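Local coordinates for protein beta-glucosidase (Pseudoalteromonas sp., PDB 3F95) that forms the beta-sandwich C-terminal domain of an exo-1,3/1,4-beta-glucanase, an enzyme that probably has beta-glucosidase activity, at residues G60-A65 with N160-I165; L71-P76 with Q148-A153; T85-L90 with I172-D177. One frame throughout, in Å; residues are numbered along the deposited sequence.

Contact 1 (G60-A65 with N160-I165); sequences GFNWRA and NLSLAI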
ATOM      1  N   GLY A  60      -1.042   3.385 -10.271  1.00 11.46           N
ATOM      2  CA  GLY A  60      -0.277   2.239 -10.738  1.00 11.25           C
ATOM      3  C   GLY A  60       1.173   2.482 -10.401  1.00 11.17           C
ATOM      4  O   GLY A  60       1.653   3.621 -10.532  1.00 12.14           O
ATOM      5  N   PHE A  61       1.852   1.436  -9.963  1.00 11.76           N
ATOM      6  CA  PHE A  61       3.262   1.505  -9.594  1.00 11.70           C
ATOM      7  C   PHE A  61       4.046   0.425 -10.337  1.00 12.65           C
ATOM      8  O   PHE A  61       3.645  -0.749 -10.331  1.00 13.27           O
ATOM      9  CB  PHE A  61       3.394   1.352  -8.078  1.00 11.67           C
ATOM     10  CG  PHE A  61       2.679   2.437  -7.293  1.00 12.10           C
ATOM     11  CD1 PHE A  61       3.291   3.660  -7.047  1.00 10.20           C
ATOM     12  CD2 PHE A  61       1.399   2.214  -6.771  1.00 13.62           C
ATOM     13  CE1 PHE A  61       2.650   4.657  -6.315  1.00 12.88           C
ATOM     14  CE2 PHE A  61       0.728   3.196  -6.026  1.00 13.96           C
ATOM     15  CZ  PHE A  61       1.347   4.441  -5.812  1.00 12.65           C
ATOM     16  N   ASN A  62       5.174   0.802 -10.948  1.00 12.96           N
ATOM     17  CA  ASN A  62       6.015  -0.150 -11.684  0.50 12.33           C
ATOM     18  C   ASN A  62       7.407  -0.117 -11.067  1.00 12.97           C
ATOM     19  O   ASN A  62       8.002   0.968 -10.999  1.00 13.84           O
ATOM     20  CB  ASN A  62       6.119   0.251 -13.159  0.50 12.37           C
ATOM     21  CG  ASN A  62       4.801   0.136 -13.906  0.50 16.59           C
ATOM     22  OD1 ASN A  62       4.029  -0.798 -13.694  0.50 23.44           O
ATOM     23  ND2 ASN A  62       4.547   1.088 -14.799  0.50 21.07           N
ATOM     24  N   TRP A  63       7.886  -1.259 -10.565  1.00 14.11           N
ATOM     25  CA  TRP A  63       9.253  -1.413 -10.048  1.00 13.02           C
ATOM     26  C   TRP A  63      10.103  -2.027 -11.160  1.00 14.81           C
ATOM     27  O   TRP A  63       9.755  -3.100 -11.711  1.00 13.72           O
ATOM     28  CB  TRP A  63       9.289  -2.417  -8.916  1.00 13.70           C
ATOM     29  CG  TRP A  63       8.845  -1.950  -7.564  1.00 13.18           C
ATOM     30  CD1 TRP A  63       9.655  -1.678  -6.506  1.00 13.87           C
ATOM     31  CD2 TRP A  63       7.495  -1.713  -7.118  1.00 11.21           C
ATOM     32  NE1 TRP A  63       8.904  -1.300  -5.430  1.00 12.95           N
ATOM     33  CE2 TRP A  63       7.575  -1.317  -5.771  1.00 13.41           C
ATOM     34  CE3 TRP A  63       6.227  -1.843  -7.718  1.00 13.82           C
ATOM     35  CZ2 TRP A  63       6.437  -1.039  -4.993  1.00 13.50           C
ATOM     36  CZ3 TRP A  63       5.073  -1.530  -6.954  1.00 10.85           C
ATOM     37  CH2 TRP A  63       5.197  -1.137  -5.611  1.00 12.50           C
ATOM     38  N   ARG A  64      11.221  -1.376 -11.467  1.00 15.24           N
ATOM     39  CA  ARG A  64      12.229  -1.943 -12.363  1.00 16.91           C
ATOM     40  C   ARG A  64      13.554  -2.208 -11.668  1.00 16.55           C
ATOM     41  O   ARG A  64      14.431  -2.867 -12.246  1.00 18.35           O
ATOM     42  CB  ARG A  64      12.431  -1.038 -13.581  1.00 17.17           C
ATOM     43  CG  ARG A  64      11.192  -0.978 -14.448  1.00 20.60           C
ATOM     44  CD  ARG A  64      11.414  -0.022 -15.573  1.00 25.24           C
ATOM     45  NE  ARG A  64      12.380  -0.594 -16.496  1.00 30.45           N
ATOM     46  CZ  ARG A  64      13.340   0.104 -17.091  1.00 32.54           C
ATOM     47  NH1 ARG A  64      13.458   1.411 -16.849  1.00 32.82           N
ATOM     48  NH2 ARG A  64      14.180  -0.509 -17.917  1.00 32.71           N
ATOM     49  N   ALA A  65      13.705  -1.705 -10.442  1.00 16.23           N
ATOM     50  CA  ALA A  65      14.829  -2.054  -9.581  1.00 16.42           C
ATOM     51  C   ALA A  65      14.403  -1.899  -8.132  1.00 16.15           C
ATOM     52  O   ALA A  65      13.324  -1.375  -7.867  1.00 16.10           O
ATOM     53  CB  ALA A  65      16.072  -1.179  -9.875  1.00 16.57           C
ATOM     54  N   ASN A 160      11.165  -5.881  -8.934  1.00 18.27           N
ATOM     55  CA  ASN A 160      10.515  -5.983 -10.223  1.00 17.72           C
ATOM     56  C   ASN A 160       9.076  -6.448 -10.019  1.00 16.88           C
ATOM     57  O   ASN A 160       8.850  -7.564  -9.552  1.00 17.54           O
ATOM     58  CB  ASN A 160      11.270  -6.974 -11.110  1.00 19.35           C
ATOM     59  CG  ASN A 160      10.874  -6.857 -12.538  1.00 22.40           C
ATOM     60  OD1 ASN A 160       9.762  -7.240 -12.918  1.00 25.54           O
ATOM     61  ND2 ASN A 160      11.768  -6.312 -13.355  1.00 27.44           N
ATOM     62  N   LEU A 161       8.126  -5.595 -10.382  1.00 14.60           N
ATOM     63  CA  LEU A 161       6.732  -5.755  -9.914  1.00 13.71           C
ATOM     64  C   LEU A 161       5.892  -4.689 -10.591  1.00 12.98           C
ATOM     65  O   LEU A 161       6.370  -3.588 -10.832  1.00 12.96           O
ATOM     66  CB  LEU A 161       6.655  -5.502  -8.401  1.00 13.43           C
ATOM     67  CG  LEU A 161       5.279  -5.408  -7.693  1.00 12.78           C
ATOM     68  CD1 LEU A 161       4.512  -6.757  -7.821  1.00 13.03           C
ATOM     69  CD2 LEU A 161       5.518  -5.082  -6.237  1.00 14.45           C
ATOM     70  N   SER A 162       4.649  -5.037 -10.923  1.00 12.01           N
ATOM     71  CA  SER A 162       3.694  -4.050 -11.394  0.50 11.41           C
ATOM     72  C   SER A 162       2.329  -4.289 -10.743  1.00 12.87           C
ATOM     73  O   SER A 162       1.749  -5.388 -10.847  1.00 12.63           O
ATOM     74  CB  SER A 162       3.604  -4.085 -12.924  0.50 11.56           C
ATOM     75  OG  SER A 162       2.697  -3.109 -13.384  0.50 13.93           O
ATOM     76  N   LEU A 163       1.796  -3.239 -10.121  1.00 12.12           N
ATOM     77  CA  LEU A 163       0.511  -3.341  -9.455  1.00 12.55           C
ATOM     78  C   LEU A 163      -0.130  -1.974  -9.393  1.00 13.02           C
ATOM     79  O   LEU A 163       0.490  -0.980  -9.733  1.00 12.64           O
ATOM     80  CB  LEU A 163       0.661  -3.939  -8.050  1.00 12.12           C
ATOM     81  CG  LEU A 163       1.601  -3.243  -7.035  1.00 13.19           C
ATOM     82  CD1 LEU A 163       1.100  -1.902  -6.512  1.00 14.10           C
ATOM     83  CD2 LEU A 163       1.936  -4.192  -5.891  1.00 12.57           C
ATOM     84  N   ALA A 164      -1.381  -1.954  -8.957  1.00 13.04           N
ATOM     85  CA  ALA A 164      -2.093  -0.697  -8.768  1.00 13.23           C
ATOM     86  C   ALA A 164      -2.860  -0.802  -7.473  1.00 13.42           C
ATOM     87  O   ALA A 164      -3.211  -1.898  -7.051  1.00 12.63           O
ATOM     88  CB  ALA A 164      -3.008  -0.439  -9.901  1.00 14.08           C
ATOM     89  N   ILE A 165      -3.103   0.345  -6.844  1.00 12.60           N
ATOM     90  CA  ILE A 165      -3.741   0.419  -5.529  1.00 14.05           C
ATOM     91  C   ILE A 165      -4.848   1.470  -5.609  1.00 13.42           C
ATOM     92  O   ILE A 165      -4.696   2.466  -6.298  1.00 13.57           O
ATOM     93  CB  ILE A 165      -2.686   0.826  -4.465  1.00 14.87           C
ATOM     94  CG1 ILE A 165      -1.690  -0.328  -4.238  1.00 17.58           C
ATOM     95  CG2 ILE A 165      -3.347   1.176  -3.125  1.00 18.46           C
ATOM     96  CD1 ILE A 165      -0.363   0.150  -3.637  1.00 20.08           C
TER
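The indole of Trp-63 lies alongside the side chain of Leu-161, both pointing the same way from paired antiparallel strands. Methyl CD2 of Leu-161 sits over one face of the six-membered ring, 3.7 Å from its centroid and only 17° off the ring normal, a CH-pi contact displaced somewhat toward the rim. Leu-161 reaches this place with CG anti to the backbone N (chi1 171°), which carries its branch along the indole. Leu-163, two residues further along the strand, approaches the same ring at a slant, its CG 3.9 Å from CZ3 of Trp-63. Its CD1 lies between the two aromatic rings, 4.0 Å from Trp-63 CZ3 and 4.1 Å from Phe-61 CD2, and so bridges them. Phe-61 in turn meets Ile-165 at about a right angle, CE2 of Phe-61 lying 4.0 Å from Ile-165 CD1.

These side chains share the face of the sheet that looks into the beta-sandwich, where Ile-156 of strand 149-158 and Leu-69 of strand 67-73 pack against them. Four backbone bonds join the strands in two hydrogen-bonded pairs. Phe-61 N to Leu-163 O is nearly straight at 2.8 Å, whereas Leu-161 N to Trp-63 O stretches to 3.3 Å and bends where strand 161-171 begins. On the other face, Ala-164 CB rests on Gly-60 CA, and Ser-162 OG is hydrogen-bonded to Asp-95.

The two faces thus differ in chemistry. The outer one carries small and polar groups, Gly-60, Ala-164 and Ser-162. The inner one is an aromatic and aliphatic layer of the sandwich core, in which the indole NE1 is satisfied by the backbone oxygen of Ala-67, so that the large ring can be buried without stranding its polar N-H.

Contact 2 (L71-P76 with Q148-A153); sequences LSYLEP and QPITDA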
ATOM      1  N   LEU A  71       2.705   4.486   1.514  1.00 14.38           N
ATOM      2  CA  LEU A  71       1.694   5.481   1.757  1.00 14.56           C
ATOM      3  C   LEU A  71       1.951   5.892   3.212  1.00 14.70           C
ATOM      4  O   LEU A  71       1.826   5.071   4.137  1.00 14.97           O
ATOM      5  CB  LEU A  71       0.294   4.876   1.582  1.00 14.35           C
ATOM      6  CG  LEU A  71      -0.882   5.774   1.935  1.00 15.25           C
ATOM      7  CD1 LEU A  71      -0.918   7.025   1.079  1.00 15.89           C
ATOM      8  CD2 LEU A  71      -2.192   4.954   1.804  1.00 14.69           C
ATOM      9  N   SER A  72       2.327   7.150   3.412  1.00 14.79           N
ATOM     10  CA  SER A  72       2.962   7.534   4.671  0.50 14.86           C
ATOM     11  C   SER A  72       2.345   8.786   5.287  1.00 15.57           C
ATOM     12  O   SER A  72       1.770   9.613   4.586  1.00 14.75           O
ATOM     13  CB  SER A  72       4.479   7.680   4.482  0.50 14.99           C
ATOM     14  OG  SER A  72       4.789   8.867   3.787  0.50 18.37           O
ATOM     15  N   TYR A  73       2.444   8.878   6.615  1.00 16.09           N
ATOM     16  CA  TYR A  73       1.958  10.027   7.358  1.00 17.96           C
ATOM     17  C   TYR A  73       3.044  11.113   7.321  1.00 19.39           C
ATOM     18  O   TYR A  73       4.234  10.819   7.438  1.00 20.33           O
ATOM     19  CB  TYR A  73       1.675   9.624   8.814  1.00 18.75           C
ATOM     20  CG  TYR A  73       0.525   8.644   8.987  1.00 17.88           C
ATOM     21  CD1 TYR A  73      -0.777   9.099   9.158  1.00 19.47           C
ATOM     22  CD2 TYR A  73       0.750   7.271   9.008  1.00 21.12           C
ATOM     23  CE1 TYR A  73      -1.836   8.209   9.329  1.00 20.64           C
ATOM     24  CE2 TYR A  73      -0.307   6.380   9.188  1.00 20.39           C
ATOM     25  CZ  TYR A  73      -1.593   6.860   9.340  1.00 20.98           C
ATOM     26  OH  TYR A  73      -2.654   5.961   9.504  1.00 21.69           O
ATOM     27  N   LEU A  74       2.643  12.359   7.151  1.00 20.90           N
ATOM     28  CA  LEU A  74       3.632  13.434   7.063  1.00 23.43           C
ATOM     29  C   LEU A  74       4.415  13.601   8.378  1.00 25.01           C
ATOM     30  O   LEU A  74       5.613  13.910   8.367  1.00 25.36           O
ATOM     31  CB  LEU A  74       3.002  14.714   6.505  1.00 24.01           C
ATOM     32  CG  LEU A  74       2.756  14.581   4.978  1.00 24.73           C
ATOM     33  CD1 LEU A  74       1.985  15.744   4.412  1.00 26.20           C
ATOM     34  CD2 LEU A  74       4.069  14.402   4.211  1.00 27.31           C
ATOM     35  N   GLU A  75       3.755  13.317   9.503  1.00 26.57           N
ATOM     36  CA  GLU A  75       4.456  13.166  10.778  0.50 27.85           C
ATOM     37  C   GLU A  75       3.942  11.911  11.458  1.00 28.75           C
ATOM     38  O   GLU A  75       2.779  11.579  11.283  1.00 29.08           O
ATOM     39  CB  GLU A  75       4.239  14.382  11.676  0.50 27.89           C
ATOM     40  CG  GLU A  75       2.790  14.666  12.004  0.50 28.26           C
ATOM     41  CD  GLU A  75       2.629  15.761  13.036  0.50 29.27           C
ATOM     42  OE1 GLU A  75       1.720  15.632  13.882  0.50 29.75           O
ATOM     43  OE2 GLU A  75       3.402  16.746  13.001  0.50 29.60           O
ATOM     44  N   PRO A  76       4.813  11.199  12.209  1.00 29.88           N
ATOM     45  CA  PRO A  76       4.378  10.028  12.968  1.00 30.11           C
ATOM     46  C   PRO A  76       3.045  10.265  13.690  1.00 30.27           C
ATOM     47  O   PRO A  76       2.850  11.289  14.356  1.00 29.67           O
ATOM     48  CB  PRO A  76       5.506   9.803  13.981  1.00 30.09           C
ATOM     49  CG  PRO A  76       6.615  10.810  13.645  1.00 30.52           C
ATOM     50  CD  PRO A  76       6.265  11.431  12.333  1.00 30.03           C
ATOM     51  N   GLN A 148       5.948   3.032  17.996  1.00 36.89           N
ATOM     52  CA  GLN A 148       4.518   3.128  18.244  1.00 36.23           C
ATOM     53  C   GLN A 148       3.799   4.176  17.366  1.00 34.74           C
ATOM     54  O   GLN A 148       2.762   3.864  16.796  1.00 34.95           O
ATOM     55  CB  GLN A 148       4.228   3.356  19.732  1.00 37.26           C
ATOM     56  CG  GLN A 148       2.819   2.961  20.171  1.00 40.10           C
ATOM     57  CD  GLN A 148       2.664   1.453  20.393  1.00 44.13           C
ATOM     58  OE1 GLN A 148       1.635   0.866  20.045  1.00 46.10           O
ATOM     59  NE2 GLN A 148       3.689   0.824  20.967  1.00 45.59           N
ATOM     60  N   PRO A 149       4.316   5.422  17.273  1.00 33.03           N
ATOM     61  CA  PRO A 149       3.697   6.308  16.262  1.00 31.17           C
ATOM     62  C   PRO A 149       3.944   5.751  14.853  1.00 28.97           C
ATOM     63  O   PRO A 149       5.035   5.279  14.564  1.00 27.98           O
ATOM     64  CB  PRO A 149       4.445   7.638  16.434  1.00 31.54           C
ATOM     65  CG  PRO A 149       5.036   7.566  17.800  1.00 33.09           C
ATOM     66  CD  PRO A 149       5.385   6.113  18.010  1.00 33.35           C
ATOM     67  N   ILE A 150       2.928   5.799  14.000  1.00 26.41           N
ATOM     68  CA  ILE A 150       3.013   5.184  12.676  1.00 24.32           C
ATOM     69  C   ILE A 150       3.582   6.177  11.651  1.00 23.23           C
ATOM     70  O   ILE A 150       3.140   7.322  11.581  1.00 22.69           O
ATOM     71  CB  ILE A 150       1.626   4.671  12.207  1.00 23.89           C
ATOM     72  CG1 ILE A 150       0.977   3.769  13.271  1.00 22.29           C
ATOM     73  CG2 ILE A 150       1.707   3.989  10.818  1.00 24.23           C
ATOM     74  CD1 ILE A 150       1.762   2.525  13.656  1.00 23.80           C
ATOM     75  N   THR A 151       4.555   5.723  10.867  1.00 22.61           N
ATOM     76  CA  THR A 151       5.068   6.518   9.749  1.00 23.16           C
ATOM     77  C   THR A 151       4.546   6.034   8.388  1.00 21.75           C
ATOM     78  O   THR A 151       4.086   6.833   7.587  1.00 22.21           O
ATOM     79  CB  THR A 151       6.602   6.589   9.771  1.00 24.08           C
ATOM     80  OG1 THR A 151       7.003   7.425  10.873  1.00 26.32           O
ATOM     81  CG2 THR A 151       7.129   7.198   8.479  1.00 25.74           C
ATOM     82  N   ASP A 152       4.645   4.738   8.127  1.00 20.43           N
ATOM     83  CA  ASP A 152       4.176   4.177   6.853  1.00 19.48           C
ATOM     84  C   ASP A 152       2.897   3.351   7.108  1.00 18.33           C
ATOM     85  O   ASP A 152       2.961   2.283   7.752  1.00 18.39           O
ATOM     86  CB  ASP A 152       5.274   3.280   6.240  1.00 19.24           C
ATOM     87  CG  ASP A 152       6.474   4.063   5.683  1.00 22.36           C
ATOM     88  OD1 ASP A 152       6.443   5.330   5.566  1.00 17.34           O
ATOM     89  OD2 ASP A 152       7.466   3.364   5.339  1.00 26.55           O
ATOM     90  N   ALA A 153       1.744   3.844   6.634  1.00 17.44           N
ATOM     91  CA  ALA A 153       0.492   3.047   6.684  1.00 16.09           C
ATOM     92  C   ALA A 153       0.644   1.719   5.904  1.00 16.81           C
ATOM     93  O   ALA A 153       0.195   0.645   6.359  1.00 16.30           O
ATOM     94  CB  ALA A 153      -0.686   3.863   6.178  1.00 16.31           C
TER
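Tyr-73 lays its ring beside Ile-150, the two side chains pointing the same way, with CE2 of the ring 3.5 Å from Ile-150 CG2. Ile-150 CG2 is anti to the backbone N, which sets this branch rather than CG1 against the tyrosine. The contact belongs to an antiparallel sheet of the galactose-binding-like beta-sandwich, at a place where both segments turn a corner and where Thr-151 and Asp-152 together face Cys-108 of strand 102-108, a classic beta bulge.

The methyl of Ala-153 also touches the ring obliquely, 3.9 Å from Tyr-73 CE2, and the backbone oxygen of Thr-151 lies at the ring's edge, near its plane. That oxygen accepts the main bond across the contact, from Tyr-73 N at 2.8 Å, and the donor stands 18° from the carbonyl plane. Ala-153 N to Leu-71 O is equally short, but its angle of 121° at the hydrogen makes it weak. Between these bonds Ser-72 and Asp-152 form a non-hydrogen-bonded pair. Their polar ends have other partners: Ser-72 OG is bonded to Gln-21 of the adjoining strand 18-24, and Asp-152 OD2 forms a salt bridge with Arg-155, probably holding the carboxylate in its charged form.

Past the corner at Leu-74 and Glu-75 the chain returns to the same partner strand. There Pro-76 CA directs its hydrogen at the backbone oxygen of Ile-150, 3.3 Å away, while the two proline rings meet through their CB atoms, Pro-76 CB and Pro-149 CB lying 3.4 Å apart, closer than ordinary van der Waals contact.

Contact 3 (T85-L90 with I172-D177); sequences TGYLEL and IKPSDD
Carboxylate oxygen OE1 of Glu-89 is gripped twice by Ser-175: by the backbone N at 3.0 Å, with an angle of 161° at the hydrogen, and weakly by OG at 3.4 Å. The amide approaches nearly along the C-O axis of OE1. Glu-89 reaches across with CG anti to the backbone N (chi1 178°) and its chain extended beyond, which brings OE1 into line with the Ser-175 N-H.

Two residues earlier on the same strand, Tyr-87 meets Pro-174 obliquely. Methylene CD of the proline lies over one face of the phenol ring, 3.7 Å from its centroid and 27° off the normal, in a CH-pi contact whose tightest pair is CE2 of Tyr-87 and CD of Pro-174 at 3.3 Å. The backbone oxygen of Ile-172 stands at the edge of this ring, near its plane. Thr-133 and Ala-135 of strand 132-137 continue the surface on which Pro-174 and Ser-175 rest.

No strand pairing joins the two segments. Instead, after strand 161-171 has paired with strand 87-94, the departing chain is held by Tyr-87 and Glu-89 as an irregular connection to strand 179-180, running along the outer face of a sheet in a galactose-binding-like beta-sandwich.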
ATOM      1  N   THR A  85      -8.131  -3.479  16.897  1.00 28.33           N
ATOM      2  CA  THR A  85      -8.478  -4.791  16.339  1.00 28.56           C
ATOM      3  C   THR A  85      -9.133  -4.670  14.965  1.00 27.17           C
ATOM      4  O   THR A  85      -9.962  -5.505  14.586  1.00 26.73           O
ATOM      5  CB  THR A  85      -9.415  -5.618  17.275  1.00 29.26           C
ATOM      6  OG1 THR A  85     -10.437  -4.767  17.813  1.00 31.71           O
ATOM      7  CG2 THR A  85      -8.628  -6.222  18.422  1.00 30.43           C
ATOM      8  N   GLY A  86      -8.750  -3.631  14.229  1.00 25.59           N
ATOM      9  CA  GLY A  86      -9.321  -3.343  12.918  1.00 23.92           C
ATOM     10  C   GLY A  86      -8.443  -3.813  11.766  1.00 22.06           C
ATOM     11  O   GLY A  86      -7.609  -4.724  11.912  1.00 21.35           O
ATOM     12  N   TYR A  87      -8.633  -3.167  10.620  1.00 20.71           N
ATOM     13  CA  TYR A  87      -8.067  -3.607   9.362  1.00 20.74           C
ATOM     14  C   TYR A  87      -7.571  -2.420   8.574  1.00 19.64           C
ATOM     15  O   TYR A  87      -8.166  -1.334   8.626  1.00 19.69           O
ATOM     16  CB  TYR A  87      -9.143  -4.261   8.484  1.00 21.07           C
ATOM     17  CG  TYR A  87      -9.743  -5.480   9.110  1.00 22.61           C
ATOM     18  CD1 TYR A  87      -9.313  -6.747   8.734  1.00 22.14           C
ATOM     19  CD2 TYR A  87     -10.740  -5.367  10.094  1.00 23.75           C
ATOM     20  CE1 TYR A  87      -9.837  -7.876   9.321  1.00 23.36           C
ATOM     21  CE2 TYR A  87     -11.276  -6.504  10.697  1.00 25.40           C
ATOM     22  CZ  TYR A  87     -10.819  -7.748  10.292  1.00 24.47           C
ATOM     23  OH  TYR A  87     -11.341  -8.886  10.865  1.00 27.67           O
ATOM     24  N   LEU A  88      -6.511  -2.635   7.810  1.00 18.57           N
ATOM     25  CA  LEU A  88      -6.273  -1.751   6.674  1.00 18.91           C
ATOM     26  C   LEU A  88      -6.945  -2.422   5.480  1.00 17.99           C
ATOM     27  O   LEU A  88      -6.663  -3.584   5.188  1.00 18.56           O
ATOM     28  CB  LEU A  88      -4.769  -1.552   6.420  1.00 18.27           C
ATOM     29  CG  LEU A  88      -4.452  -0.593   5.250  1.00 19.19           C
ATOM     30  CD1 LEU A  88      -4.716   0.853   5.693  1.00 19.32           C
ATOM     31  CD2 LEU A  88      -3.016  -0.746   4.733  1.00 21.36           C
ATOM     32  N   GLU A  89      -7.841  -1.702   4.815  1.00 17.40           N
ATOM     33  CA  GLU A  89      -8.466  -2.205   3.600  0.50 17.27           C
ATOM     34  C   GLU A  89      -7.973  -1.437   2.388  1.00 17.24           C
ATOM     35  O   GLU A  89      -7.790  -0.219   2.445  1.00 16.05           O
ATOM     36  CB  GLU A  89      -9.998  -2.144   3.676  0.50 16.98           C
ATOM     37  CG  GLU A  89     -10.684  -2.631   2.393  0.50 17.34           C
ATOM     38  CD  GLU A  89     -12.196  -2.376   2.353  0.50 18.06           C
ATOM     39  OE1 GLU A  89     -12.919  -3.055   3.091  0.50 18.32           O
ATOM     40  OE2 GLU A  89     -12.658  -1.522   1.556  0.50 18.90           O
ATOM     41  N   LEU A  90      -7.752  -2.153   1.287  1.00 16.33           N
ATOM     42  CA  LEU A  90      -7.359  -1.499   0.046  1.00 16.22           C
ATOM     43  C   LEU A  90      -7.810  -2.347  -1.129  1.00 15.99           C
ATOM     44  O   LEU A  90      -8.067  -3.533  -0.967  1.00 15.83           O
ATOM     45  CB  LEU A  90      -5.832  -1.293  -0.011  1.00 16.98           C
ATOM     46  CG  LEU A  90      -4.933  -2.550  -0.135  1.00 17.58           C
ATOM     47  CD1 LEU A  90      -3.516  -2.192  -0.636  1.00 22.56           C
ATOM     48  CD2 LEU A  90      -4.826  -3.293   1.151  1.00 21.21           C
ATOM     49  N   ILE A 172     -13.059  -0.817  10.825  1.00 25.07           N
ATOM     50  CA  ILE A 172     -13.270  -1.732  11.945  1.00 28.12           C
ATOM     51  C   ILE A 172     -13.939  -2.996  11.449  1.00 30.21           C
ATOM     52  O   ILE A 172     -13.901  -4.015  12.131  1.00 31.61           O
ATOM     53  CB  ILE A 172     -14.044  -1.095  13.134  1.00 27.40           C
ATOM     54  CG1 ILE A 172     -15.444  -0.644  12.711  1.00 28.36           C
ATOM     55  CG2 ILE A 172     -13.228   0.051  13.694  1.00 28.74           C
ATOM     56  CD1 ILE A 172     -16.296  -0.100  13.842  1.00 27.22           C
ATOM     57  N   LYS A 173     -14.545  -2.897  10.263  1.00 32.25           N
ATOM     58  CA  LYS A 173     -15.132  -4.048   9.578  1.00 34.64           C
ATOM     59  C   LYS A 173     -14.870  -4.064   8.066  1.00 34.70           C
ATOM     60  O   LYS A 173     -15.287  -3.139   7.333  1.00 35.37           O
ATOM     61  CB  LYS A 173     -16.646  -4.171   9.847  1.00 35.17           C
ATOM     62  CG  LYS A 173     -17.506  -3.050   9.287  1.00 36.78           C
ATOM     63  CD  LYS A 173     -18.697  -3.626   8.522  1.00 39.74           C
ATOM     64  CE  LYS A 173     -19.510  -4.566   9.391  1.00 42.27           C
ATOM     65  NZ  LYS A 173     -20.449  -5.449   8.609  1.00 43.84           N
ATOM     66  N   PRO A 174     -14.228  -5.147   7.603  1.00 34.99           N
ATOM     67  CA  PRO A 174     -13.938  -5.436   6.208  1.00 34.68           C
ATOM     68  C   PRO A 174     -15.213  -5.428   5.358  1.00 34.56           C
ATOM     69  O   PRO A 174     -16.265  -5.929   5.797  1.00 34.31           O
ATOM     70  CB  PRO A 174     -13.323  -6.839   6.260  1.00 34.73           C
ATOM     71  CG  PRO A 174     -13.646  -7.391   7.589  1.00 35.71           C
ATOM     72  CD  PRO A 174     -13.747  -6.216   8.493  1.00 34.96           C
ATOM     73  N   SER A 175     -15.127  -4.840   4.169  1.00 34.05           N
ATOM     74  CA  SER A 175     -16.266  -4.799   3.254  1.00 33.95           C
ATOM     75  C   SER A 175     -16.719  -6.231   2.971  1.00 32.89           C
ATOM     76  O   SER A 175     -15.950  -7.177   3.146  1.00 31.76           O
ATOM     77  CB  SER A 175     -15.886  -4.115   1.946  1.00 34.34           C
ATOM     78  OG  SER A 175     -14.998  -4.932   1.202  1.00 36.32           O
ATOM     79  N   ASP A 176     -17.963  -6.380   2.523  1.00 32.32           N
ATOM     80  CA  ASP A 176     -18.497  -7.704   2.204  1.00 31.75           C
ATOM     81  C   ASP A 176     -17.674  -8.458   1.165  1.00 30.82           C
ATOM     82  O   ASP A 176     -17.404  -9.650   1.332  1.00 31.88           O
ATOM     83  CB  ASP A 176     -19.955  -7.600   1.725  1.00 32.01           C
ATOM     84  CG  ASP A 176     -20.920  -7.281   2.853  1.00 33.42           C
ATOM     85  OD1 ASP A 176     -20.482  -7.172   4.026  1.00 32.35           O
ATOM     86  OD2 ASP A 176     -22.131  -7.142   2.549  1.00 35.01           O
ATOM     87  N   ASP A 177     -17.253  -7.784   0.104  1.00 29.59           N
ATOM     88  CA  ASP A 177     -16.589  -8.583  -0.930  0.50 28.68           C
ATOM     89  C   ASP A 177     -15.072  -8.683  -0.732  1.00 27.76           C
ATOM     90  O   ASP A 177     -14.346  -9.188  -1.590  1.00 27.39           O
ATOM     91  CB  ASP A 177     -17.018  -8.172  -2.345  0.50 28.76           C
ATOM     92  CG  ASP A 177     -18.343  -8.816  -2.765  0.50 29.88           C
ATOM     93  OD1 ASP A 177     -18.709  -8.676  -3.951  0.50 30.13           O
ATOM     94  OD2 ASP A 177     -19.022  -9.465  -1.924  0.50 29.90           O
TER

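How the contacts relate
Contacts 1 and 3 both involve the mixed sheet, in which strands 161-171 and 87-94 are neighbours. Their centres are 24 Å apart, on opposite sides of the chain's centre, yet they touch where Ile-165 CG2 packs 4.2 Å from Leu-90 CD1. Contact 2 belongs to the antiparallel sheet of the sandwich, its centre 22 Å from that of contact 1; their nearest atoms remain about 6 Å apart, without touching. Two separate connections between consecutive strands, 58-63 to 67-73 and 149-158 to 161-171, lead from one of these contacts to the other and so pass between the sheets. Contact 2 meets contact 3 through the core, Ala-153 O lying 3.9 Å from Leu-88 CD2, with centres 19 Å apart.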